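Local coordinates for protein haloalkane dehalogenase (Mycobacterium rhodesiae, PDB 4MJ3) that catalyses the hydrolytic dehalogenation of haloalkanes, as an alpha/beta-hydrolase enzyme that splits carbon-halogen bonds with water to release an alcohol and a halide, at residues P15-A20 / W58-R63; Q99-W104 / G126-R131; P172-G177 / G208-P213. All coordinates share one frame; numbering follows the deposited sequence.

Contact 1 of 3, residues P15-A20 / W58-R63; sequences PDFPFA and WSYLYR
Tyr60 OH donates to the backbone O of Pro15 over 2.7 Å, approaching the carbonyl at a bend and 21° off its plane, and so pins the tip of its ring to the loop 15-20. At the other end of Tyr60 the carbonyl O is gripped from opposite faces by Arg63: its backbone N donates to this oxygen, and its NH1 donates along a fairly straight bond of 161° to the same atom. CG of Arg63 lies between the backbone N and the carbonyl carbon (chi1 74°), which folds the chain back over the tyrosine, with CD 3.4 Å above one face of that ring. NH1 also forms a salt bridge to Glu284 of helix 282-300. Two waters complete the polar seam. One accepts a hydrogen bond from Arg63 NE and donates one to Asp16 OD2, bridging opposite charges that do not meet directly, and the other donates to the backbone O of both Asp16 and Arg63. Phe17 fills the angle between Tyr60 and Trp58. Tyr60 CD1 lies over one face of the phenylalanine, 3.6 Å from Phe17 CG, while Phe17 CE2 meets Trp58 CZ3 at 3.8 Å; both ring pairs are oblique, and the three rings form an aromatic cluster. Arg63 CB closes on the edge of the same phenylalanine ring, 3.7 Å from Phe17 CD1. Trp58 NE1 is held by Ala195 O of helix 190-197, which also covers Tyr60. The loop leading into strand 22-27 thus packs on the segment just after the HGEP sequence that follows strand 48-52, a form of the HGxP motif whose loop in alpha/beta-hydrolase relatives contributes to the oxyanion hole.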
loop_
_atom_site.group_PDB
_atom_site.type_symbol
_atom_site.label_atom_id
_atom_site.label_comp_id
_atom_site.label_asym_id
_atom_site.label_seq_id
_atom_site.Cartn_x
_atom_site.Cartn_y
_atom_site.Cartn_z
ATOM N N PRO A 15 -1.142 20.312 -1.100
ATOM C CA PRO A 15 0.006 20.800 -0.332
ATOM C C PRO A 15 1.061 19.741 -0.121
ATOM O O PRO A 15 0.735 18.549 -0.035
ATOM C CB PRO A 15 -0.595 21.192 1.025
ATOM C CG PRO A 15 -2.068 21.249 0.830
ATOM C CD PRO A 15 -2.391 20.355 -0.319
ATOM N N ASP A 16 2.313 20.175 -0.090
ATOM C CA ASP A 16 3.435 19.318 0.266
ATOM C C ASP A 16 3.578 18.116 -0.664
ATOM O O ASP A 16 3.985 17.039 -0.238
ATOM C CB ASP A 16 3.294 18.851 1.711
ATOM C CG ASP A 16 3.128 19.999 2.666
ATOM O OD1 ASP A 16 4.056 20.826 2.733
ATOM O OD2 ASP A 16 2.085 20.080 3.322
ATOM N N PHE A 17 3.257 18.315 -1.940
ATOM C CA PHE A 17 3.255 17.222 -2.903
ATOM C C PHE A 17 3.697 17.735 -4.271
ATOM O O PHE A 17 2.924 17.709 -5.220
ATOM C CB PHE A 17 1.852 16.634 -2.963
ATOM C CG PHE A 17 1.782 15.254 -3.541
ATOM C CD1 PHE A 17 2.354 14.177 -2.876
ATOM C CD2 PHE A 17 1.130 15.029 -4.735
ATOM C CE1 PHE A 17 2.265 12.894 -3.399
ATOM C CE2 PHE A 17 1.038 13.753 -5.264
ATOM C CZ PHE A 17 1.613 12.692 -4.603
ATOM N N PRO A 18 4.960 18.179 -4.386
ATOM C CA PRO A 18 5.495 18.732 -5.629
ATOM C C PRO A 18 6.133 17.657 -6.493
ATOM O O PRO A 18 7.295 17.786 -6.896
ATOM C CB PRO A 18 6.587 19.667 -5.125
ATOM C CG PRO A 18 7.147 18.932 -3.955
ATOM C CD PRO A 18 5.968 18.247 -3.303
ATOM N N PHE A 19 5.404 16.583 -6.737
ATOM C CA PHE A 19 5.946 15.450 -7.477
ATOM C C PHE A 19 5.136 15.281 -8.762
ATOM O O PHE A 19 3.914 15.194 -8.728
ATOM C CB PHE A 19 5.872 14.183 -6.627
ATOM C CG PHE A 19 6.462 14.342 -5.250
ATOM C CD1 PHE A 19 7.781 14.745 -5.092
ATOM C CD2 PHE A 19 5.693 14.149 -4.116
ATOM C CE1 PHE A 19 8.331 14.907 -3.825
ATOM C CE2 PHE A 19 6.242 14.286 -2.851
ATOM C CZ PHE A 19 7.562 14.685 -2.712
ATOM N N ALA A 20 5.832 15.287 -9.894
ATOM C CA ALA A 20 5.176 15.249 -11.195
ATOM C C ALA A 20 4.474 13.914 -11.392
ATOM O O ALA A 20 5.060 12.875 -11.092
ATOM C CB ALA A 20 6.196 15.472 -12.296
ATOM N N TRP A 58 -3.801 7.009 -1.213
ATOM C CA TRP A 58 -3.046 6.957 -2.457
ATOM C C TRP A 58 -1.635 7.433 -2.169
ATOM O O TRP A 58 -1.275 7.579 -0.990
ATOM C CB TRP A 58 -3.728 7.741 -3.583
ATOM C CG TRP A 58 -3.968 9.218 -3.413
ATOM C CD1 TRP A 58 -4.880 9.818 -2.589
ATOM C CD2 TRP A 58 -3.361 10.285 -4.176
ATOM N NE1 TRP A 58 -4.843 11.200 -2.773
ATOM C CE2 TRP A 58 -3.920 11.493 -3.731
ATOM C CE3 TRP A 58 -2.405 10.325 -5.206
ATOM C CZ2 TRP A 58 -3.563 12.727 -4.283
ATOM C CZ3 TRP A 58 -2.028 11.552 -5.729
ATOM C CH2 TRP A 58 -2.623 12.724 -5.290
ATOM N N SER A 59 -0.829 7.650 -3.212
ATOM C CA SER A 59 0.597 7.979 -3.027
ATOM C C SER A 59 0.858 9.275 -2.252
ATOM O O SER A 59 1.935 9.461 -1.690
ATOM C CB SER A 59 1.309 8.002 -4.370
ATOM O OG SER A 59 1.346 6.678 -4.905
ATOM N N TYR A 60 -0.163 10.125 -2.149
ATOM C CA TYR A 60 -0.151 11.290 -1.275
ATOM C C TYR A 60 0.262 10.947 0.155
ATOM O O TYR A 60 0.926 11.748 0.822
ATOM C CB TYR A 60 -1.504 11.992 -1.275
ATOM C CG TYR A 60 -1.489 13.362 -0.682
ATOM C CD1 TYR A 60 -0.971 14.420 -1.408
ATOM C CD2 TYR A 60 -1.979 13.617 0.602
ATOM C CE1 TYR A 60 -0.960 15.704 -0.896
ATOM C CE2 TYR A 60 -1.971 14.899 1.121
ATOM C CZ TYR A 60 -1.443 15.937 0.379
ATOM O OH TYR A 60 -1.412 17.224 0.861
ATOM N N LEU A 61 -0.128 9.758 0.611
ATOM C CA LEU A 61 0.244 9.243 1.938
ATOM C C LEU A 61 1.749 9.195 2.201
ATOM O O LEU A 61 2.178 9.285 3.348
ATOM C CB LEU A 61 -0.363 7.840 2.108
ATOM C CG LEU A 61 -0.126 7.084 3.416
ATOM C CD1 LEU A 61 -0.644 7.888 4.601
ATOM C CD2 LEU A 61 -0.816 5.730 3.321
ATOM N N TYR A 62 2.548 9.057 1.131
ATOM C CA TYR A 62 3.995 8.924 1.232
ATOM C C TYR A 62 4.730 10.266 1.096
ATOM O O TYR A 62 5.969 10.293 1.071
ATOM C CB TYR A 62 4.506 7.907 0.215
ATOM C CG TYR A 62 4.229 6.514 0.677
ATOM C CD1 TYR A 62 4.915 5.980 1.743
ATOM C CD2 TYR A 62 3.226 5.746 0.083
ATOM C CE1 TYR A 62 4.650 4.706 2.202
ATOM C CE2 TYR A 62 2.969 4.462 0.519
ATOM C CZ TYR A 62 3.665 3.955 1.604
ATOM O OH TYR A 62 3.432 2.667 2.085
ATOM N N ARG A 63 3.989 11.374 1.069
ATOM C CA ARG A 63 4.616 12.671 0.793
ATOM C C ARG A 63 5.668 13.117 1.805
ATOM O O ARG A 63 6.595 13.841 1.438
ATOM C CB ARG A 63 3.566 13.776 0.623
ATOM C CG ARG A 63 2.902 14.237 1.917
ATOM C CD ARG A 63 1.585 14.942 1.619
ATOM N NE ARG A 63 0.897 15.353 2.838
ATOM C CZ ARG A 63 0.215 14.547 3.638
ATOM N NH1 ARG A 63 0.129 13.236 3.379
ATOM N NH2 ARG A 63 -0.369 15.039 4.720
HETATM O O HOH W 1 0.383 18.090 3.847
HETATM O O HOH W 2 6.570 16.402 0.624
#

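Contact 2 of 3, residues Q99-W104 / G126-R131; sequences QAHVDW and GLIGLR
Arg131 sets off with CG anti to the backbone N (chi1 177°) and reaches across to helix 98-112, while Gln99, which starts out away from the other helix, turns at chi2 (66°) to bring its amide back to meet it. Gln99 OE1 lies at the edge of the guanidinium, 2.8 Å from Arg131 NH2, but the N-H points poorly at it and the bond is weak. The two flat groups are turned steeply against each other. A water reinforces the link, accepting from Gln99 NE2 at 2.8 Å and from Arg131 NH2 at 2.9 Å. NE2 has further weak bonds to both carboxylate oxygens of Asp103, one turn on in its own helix, which probably steady the rotation of the amide. Val102 supplies the apolar side of the grip: its CG2 sits over one face of the guanidinium, 3.8 Å from Arg131 NE, and reaches the aliphatic CD at 4.0 Å. The helices involved flank the central sheet of the alpha/beta-hydrolase fold; helix 98-112 leads into strand 117-121, and helix 124-135 follows that strand just beyond the nucleophile elbow typical of the family. The axes of segments 99-104 and 126-131 pass 9.6 Å apart at 62°, close enough for Ile128 to lie against both His101 and Val102. Ile128 CD1 touches His101 CB at 3.7 Å, and its other branch, CG2, meets Val102 CG2 at 4.3 Å and also lies near the His101 carbonyl. The His101 imidazole leads on beyond the isoleucine and stacks on Phe212. Arg131 has stronger partners too: NE forms a salt bridge with Glu135 in its own helix, and NH1 donates to Asn228 of helix 225-235.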
loop_
_atom_site.group_PDB
_atom_site.type_symbol
_atom_site.label_atom_id
_atom_site.label_comp_id
_atom_site.label_asym_id
_atom_site.label_seq_id
_atom_site.Cartn_x
_atom_site.Cartn_y
_atom_site.Cartn_z
ATOM N N GLN A 99 -6.789 -10.963 -6.844
ATOM C CA GLN A 99 -6.015 -11.379 -8.023
ATOM C C GLN A 99 -5.804 -10.232 -9.006
ATOM O O GLN A 99 -4.689 -10.034 -9.492
ATOM C CB GLN A 99 -6.703 -12.525 -8.766
ATOM C CG GLN A 99 -5.899 -13.094 -9.926
ATOM C CD GLN A 99 -4.632 -13.770 -9.465
ATOM O OE1 GLN A 99 -4.683 -14.764 -8.734
ATOM N NE2 GLN A 99 -3.484 -13.212 -9.838
ATOM N N ALA A 100 -6.859 -9.455 -9.266
ATOM C CA ALA A 100 -6.769 -8.379 -10.227
ATOM C C ALA A 100 -5.775 -7.317 -9.758
ATOM O O ALA A 100 -4.984 -6.799 -10.577
ATOM C CB ALA A 100 -8.140 -7.762 -10.482
ATOM N N HIS A 101 -5.820 -6.975 -8.468
ATOM C CA HIS A 101 -4.908 -5.961 -7.925
ATOM C C HIS A 101 -3.456 -6.418 -8.001
ATOM O O HIS A 101 -2.559 -5.627 -8.328
ATOM C CB HIS A 101 -5.265 -5.612 -6.477
ATOM C CG HIS A 101 -6.360 -4.599 -6.356
ATOM N ND1 HIS A 101 -6.221 -3.300 -6.786
ATOM C CD2 HIS A 101 -7.605 -4.693 -5.843
ATOM C CE1 HIS A 101 -7.324 -2.628 -6.516
ATOM N NE2 HIS A 101 -8.181 -3.453 -5.949
ATOM N N VAL A 102 -3.238 -7.684 -7.693
ATOM C CA VAL A 102 -1.920 -8.296 -7.793
ATOM C C VAL A 102 -1.424 -8.211 -9.233
ATOM O O VAL A 102 -0.278 -7.801 -9.471
ATOM C CB VAL A 102 -1.958 -9.742 -7.267
ATOM C CG1 VAL A 102 -0.737 -10.545 -7.702
ATOM C CG2 VAL A 102 -2.084 -9.724 -5.749
ATOM N N ASP A 103 -2.275 -8.588 -10.189
ATOM C CA ASP A 103 -1.872 -8.585 -11.599
ATOM C C ASP A 103 -1.630 -7.155 -12.111
ATOM O O ASP A 103 -0.663 -6.886 -12.864
ATOM C CB ASP A 103 -2.898 -9.308 -12.478
ATOM C CG ASP A 103 -2.919 -10.827 -12.243
ATOM O OD1 ASP A 103 -1.932 -11.366 -11.698
ATOM O OD2 ASP A 103 -3.944 -11.460 -12.556
ATOM N N TRP A 104 -2.494 -6.239 -11.716
ATOM C CA TRP A 104 -2.334 -4.833 -12.125
ATOM C C TRP A 104 -1.058 -4.223 -11.555
ATOM O O TRP A 104 -0.280 -3.584 -12.270
ATOM C CB TRP A 104 -3.536 -3.999 -11.680
ATOM C CG TRP A 104 -4.793 -4.244 -12.438
ATOM C CD1 TRP A 104 -4.917 -4.519 -13.763
ATOM C CD2 TRP A 104 -6.124 -4.188 -11.906
ATOM N NE1 TRP A 104 -6.255 -4.626 -14.096
ATOM C CE2 TRP A 104 -7.016 -4.420 -12.980
ATOM C CE3 TRP A 104 -6.649 -3.917 -10.640
ATOM C CZ2 TRP A 104 -8.405 -4.422 -12.812
ATOM C CZ3 TRP A 104 -8.024 -3.908 -10.472
ATOM C CH2 TRP A 104 -8.890 -4.185 -11.551
ATOM N N GLY A 126 0.648 -3.795 1.460
ATOM C CA GLY A 126 1.307 -5.032 1.859
ATOM C C GLY A 126 0.527 -6.300 1.535
ATOM O O GLY A 126 1.134 -7.326 1.213
ATOM N N LEU A 127 -0.790 -6.294 1.643
ATOM C CA LEU A 127 -1.554 -7.484 1.223
ATOM C C LEU A 127 -1.217 -7.815 -0.233
ATOM O O LEU A 127 -1.077 -8.973 -0.602
ATOM C CB LEU A 127 -3.051 -7.317 1.392
ATOM C CG LEU A 127 -3.603 -7.649 2.773
ATOM C CD1 LEU A 127 -3.282 -6.547 3.777
ATOM C CD2 LEU A 127 -5.097 -7.874 2.708
ATOM N N ILE A 128 -1.053 -6.770 -1.048
ATOM C CA ILE A 128 -0.662 -6.944 -2.450
ATOM C C ILE A 128 0.844 -7.132 -2.576
ATOM O O ILE A 128 1.303 -8.106 -3.176
ATOM C CB ILE A 128 -1.143 -5.751 -3.300
ATOM C CG1 ILE A 128 -2.669 -5.747 -3.355
ATOM C CG2 ILE A 128 -0.562 -5.823 -4.699
ATOM C CD1 ILE A 128 -3.267 -4.401 -3.645
ATOM N N GLY A 129 1.605 -6.235 -1.965
ATOM C CA GLY A 129 3.060 -6.262 -2.066
ATOM C C GLY A 129 3.715 -7.521 -1.523
ATOM O O GLY A 129 4.611 -8.085 -2.171
ATOM N N LEU A 130 3.278 -7.995 -0.353
ATOM C CA LEU A 130 3.859 -9.206 0.226
ATOM C C LEU A 130 3.510 -10.446 -0.609
ATOM O O LEU A 130 4.317 -11.380 -0.730
ATOM C CB LEU A 130 3.422 -9.396 1.678
ATOM C CG LEU A 130 3.902 -8.338 2.672
ATOM C CD1 LEU A 130 3.189 -8.522 4.003
ATOM C CD2 LEU A 130 5.404 -8.402 2.854
ATOM N N ARG A 131 2.328 -10.466 -1.217
ATOM C CA ARG A 131 2.001 -11.520 -2.155
ATOM C C ARG A 131 2.940 -11.481 -3.365
ATOM O O ARG A 131 3.395 -12.534 -3.827
ATOM C CB ARG A 131 0.546 -11.431 -2.586
ATOM C CG ARG A 131 0.190 -12.469 -3.625
ATOM C CD ARG A 131 -1.258 -12.904 -3.531
ATOM N NE ARG A 131 -1.705 -13.410 -4.820
ATOM C CZ ARG A 131 -2.967 -13.618 -5.165
ATOM N NH1 ARG A 131 -3.954 -13.406 -4.308
ATOM N NH2 ARG A 131 -3.233 -14.040 -6.396
HETATM O O HOH W 3 -1.287 -14.382 -8.487
#

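Contact 3 of 3, residues P172-G177 / G208-P213; sequences PLFPAG and GARQFP
Arg210 and Phe174 carry most of this contact, chiefly by packing, with one weak hydrogen bond across it from the arginine. In that bond Arg210 NH2 reaches Pro172 O at 3.2 Å with a sharply bent N-H. The stronger partners of the guanidinium lie just before Pro172: NH1 donates to Ser168 O, and NH2 also to Val171 O. The bend of the arginine chain at chi2 (-76°) turns the group to these carbonyls, which belong to the end of helix 159-170 and the turn after it. The backbone adds bonds of its own, since Arg210 O accepts from Gln169 NE2 and Phe174 O from Gln206 NE2. Against the flat arginine group, Phe174 CB lies over one face of the guanidinium, 3.8 Å from Arg210 NE, and ring atom CD2 approaches the group too. The two side chains slide past each other in opposite directions, and Phe174 CD2 comes within 3.9 Å of Arg210 CD, with ring and guanidinium planes 52° apart. Van der Waals packing completes the contact. A chi1 of -171°, which sets CG of Phe174 opposite the backbone N, brings the ring against helix 207-211, where its CE1 touches Ala209 CB at 3.7 Å and its CZ lies 3.8 Å from the polar Ala209 O. Glu55 and Pro56, in the loop after strand 48-52, also touch the Phe174 side chain. Segments 172-177 and 208-213 belong to the helical cap inserted in the alpha/beta-hydrolase core. The oxygens holding the guanidinium here are neutral backbone carbonyls; lying near the carboxyl end of helix 159-170, where the helix dipole is negative, they would probably favour its positive charge.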
loop_
_atom_site.group_PDB
_atom_site.type_symbol
_atom_site.label_atom_id
_atom_site.label_comp_id
_atom_site.label_asym_id
_atom_site.label_seq_id
_atom_site.Cartn_x
_atom_site.Cartn_y
_atom_site.Cartn_z
ATOM N N PRO A 172 -23.261 5.792 4.737
ATOM C CA PRO A 172 -23.993 6.219 3.531
ATOM C C PRO A 172 -23.104 6.880 2.503
ATOM O O PRO A 172 -23.201 6.565 1.331
ATOM C CB PRO A 172 -25.022 7.212 4.073
ATOM C CG PRO A 172 -25.284 6.740 5.473
ATOM C CD PRO A 172 -23.953 6.232 5.970
ATOM N N LEU A 173 -22.242 7.798 2.951
ATOM C CA LEU A 173 -21.288 8.481 2.087
ATOM C C LEU A 173 -19.878 8.107 2.545
ATOM O O LEU A 173 -19.573 8.191 3.730
ATOM C CB LEU A 173 -21.466 9.985 2.173
ATOM C CG LEU A 173 -22.819 10.523 1.677
ATOM C CD1 LEU A 173 -22.813 12.039 1.754
ATOM C CD2 LEU A 173 -23.119 10.066 0.252
ATOM N N PHE A 174 -19.044 7.652 1.618
ATOM C CA PHE A 174 -17.726 7.134 1.958
ATOM C C PHE A 174 -16.726 8.278 1.961
ATOM O O PHE A 174 -16.443 8.829 0.889
ATOM C CB PHE A 174 -17.333 6.083 0.930
ATOM C CG PHE A 174 -16.096 5.305 1.277
ATOM C CD1 PHE A 174 -14.841 5.789 0.945
ATOM C CD2 PHE A 174 -16.186 4.071 1.898
ATOM C CE1 PHE A 174 -13.693 5.061 1.239
ATOM C CE2 PHE A 174 -15.051 3.327 2.173
ATOM C CZ PHE A 174 -13.801 3.815 1.843
ATOM N N PRO A 175 -16.217 8.691 3.149
ATOM C CA PRO A 175 -15.372 9.902 3.235
ATOM C C PRO A 175 -13.904 9.512 3.383
ATOM O O PRO A 175 -13.430 9.253 4.497
ATOM C CB PRO A 175 -15.897 10.575 4.510
ATOM C CG PRO A 175 -16.330 9.416 5.376
ATOM C CD PRO A 175 -16.505 8.199 4.508
ATOM N N ALA A 176 -13.215 9.368 2.254
ATOM C CA ALA A 176 -11.872 8.764 2.294
ATOM C C ALA A 176 -10.935 9.543 3.224
ATOM O O ALA A 176 -10.199 8.958 4.014
ATOM C CB ALA A 176 -11.286 8.660 0.888
ATOM N N GLY A 177 -10.957 10.858 3.135
ATOM C CA GLY A 177 -10.097 11.695 3.956
ATOM C C GLY A 177 -10.376 11.562 5.445
ATOM O O GLY A 177 -9.459 11.408 6.252
ATOM N N GLY A 208 -13.790 0.762 -6.062
ATOM C CA GLY A 208 -12.582 0.096 -5.555
ATOM C C GLY A 208 -12.445 0.306 -4.055
ATOM O O GLY A 208 -12.116 -0.612 -3.314
ATOM N N ALA A 209 -12.719 1.535 -3.620
ATOM C CA ALA A 209 -12.685 1.869 -2.187
ATOM C C ALA A 209 -13.764 1.107 -1.373
ATOM O O ALA A 209 -13.504 0.674 -0.259
ATOM C CB ALA A 209 -12.813 3.385 -1.994
ATOM N N ARG A 210 -14.960 0.940 -1.933
ATOM C CA ARG A 210 -16.000 0.164 -1.247
ATOM C C ARG A 210 -15.700 -1.332 -1.222
ATOM O O ARG A 210 -16.031 -2.002 -0.265
ATOM C CB ARG A 210 -17.352 0.382 -1.923
ATOM C CG ARG A 210 -17.935 1.746 -1.651
ATOM C CD ARG A 210 -18.521 1.860 -0.255
ATOM N NE ARG A 210 -19.354 3.060 -0.154
ATOM C CZ ARG A 210 -20.101 3.403 0.891
ATOM N NH1 ARG A 210 -20.137 2.663 1.993
ATOM N NH2 ARG A 210 -20.840 4.496 0.822
ATOM N N GLN A 211 -15.095 -1.845 -2.282
ATOM C CA GLN A 211 -14.891 -3.283 -2.403
ATOM C C GLN A 211 -13.703 -3.779 -1.567
ATOM O O GLN A 211 -13.728 -4.932 -1.113
ATOM C CB GLN A 211 -14.772 -3.718 -3.869
ATOM C CG GLN A 211 -14.775 -5.241 -4.108
ATOM C CD GLN A 211 -16.051 -5.948 -3.658
ATOM O OE1 GLN A 211 -17.025 -5.334 -3.219
ATOM N NE2 GLN A 211 -16.028 -7.267 -3.740
ATOM N N PHE A 212 -12.679 -2.954 -1.361
ATOM C CA PHE A 212 -11.450 -3.465 -0.745
ATOM C C PHE A 212 -11.650 -4.247 0.545
ATOM O O PHE A 212 -11.116 -5.346 0.695
ATOM C CB PHE A 212 -10.400 -2.372 -0.477
ATOM C CG PHE A 212 -9.149 -2.506 -1.321
ATOM C CD1 PHE A 212 -8.666 -3.756 -1.698
ATOM C CD2 PHE A 212 -8.423 -1.384 -1.667
ATOM C CE1 PHE A 212 -7.526 -3.869 -2.460
ATOM C CE2 PHE A 212 -7.304 -1.485 -2.455
ATOM C CZ PHE A 212 -6.826 -2.735 -2.825
ATOM N N PRO A 213 -12.439 -3.709 1.471
ATOM C CA PRO A 213 -12.585 -4.428 2.745
ATOM C C PRO A 213 -13.260 -5.800 2.608
ATOM O O PRO A 213 -13.062 -6.674 3.469
ATOM C CB PRO A 213 -13.447 -3.477 3.580
ATOM C CG PRO A 213 -13.145 -2.135 3.004
ATOM C CD PRO A 213 -13.097 -2.390 1.530
#

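How the contacts relate
From the N terminus, contact 1 closes first, returning residues 58-63, after strand 48-52, to the loop before strand 22-27; the span between holds three strands. Contact 2 then closes the shorter excursion through strand 117-121, joining helix 98-112 to helix 124-135 in the core. Contact 3 comes last, closing a wholly helical and loop span of the cap. The three follow in series, none enclosing or crossing another. Contacts 1 and 2 lie on opposite sides of the chain's centre, with nearest atoms about 7 Å apart. Contacts 2 and 3 touch: Phe212 CZ packs 3.5 Å from His101 NE2 and against Ile128 CD1, tying cap to core.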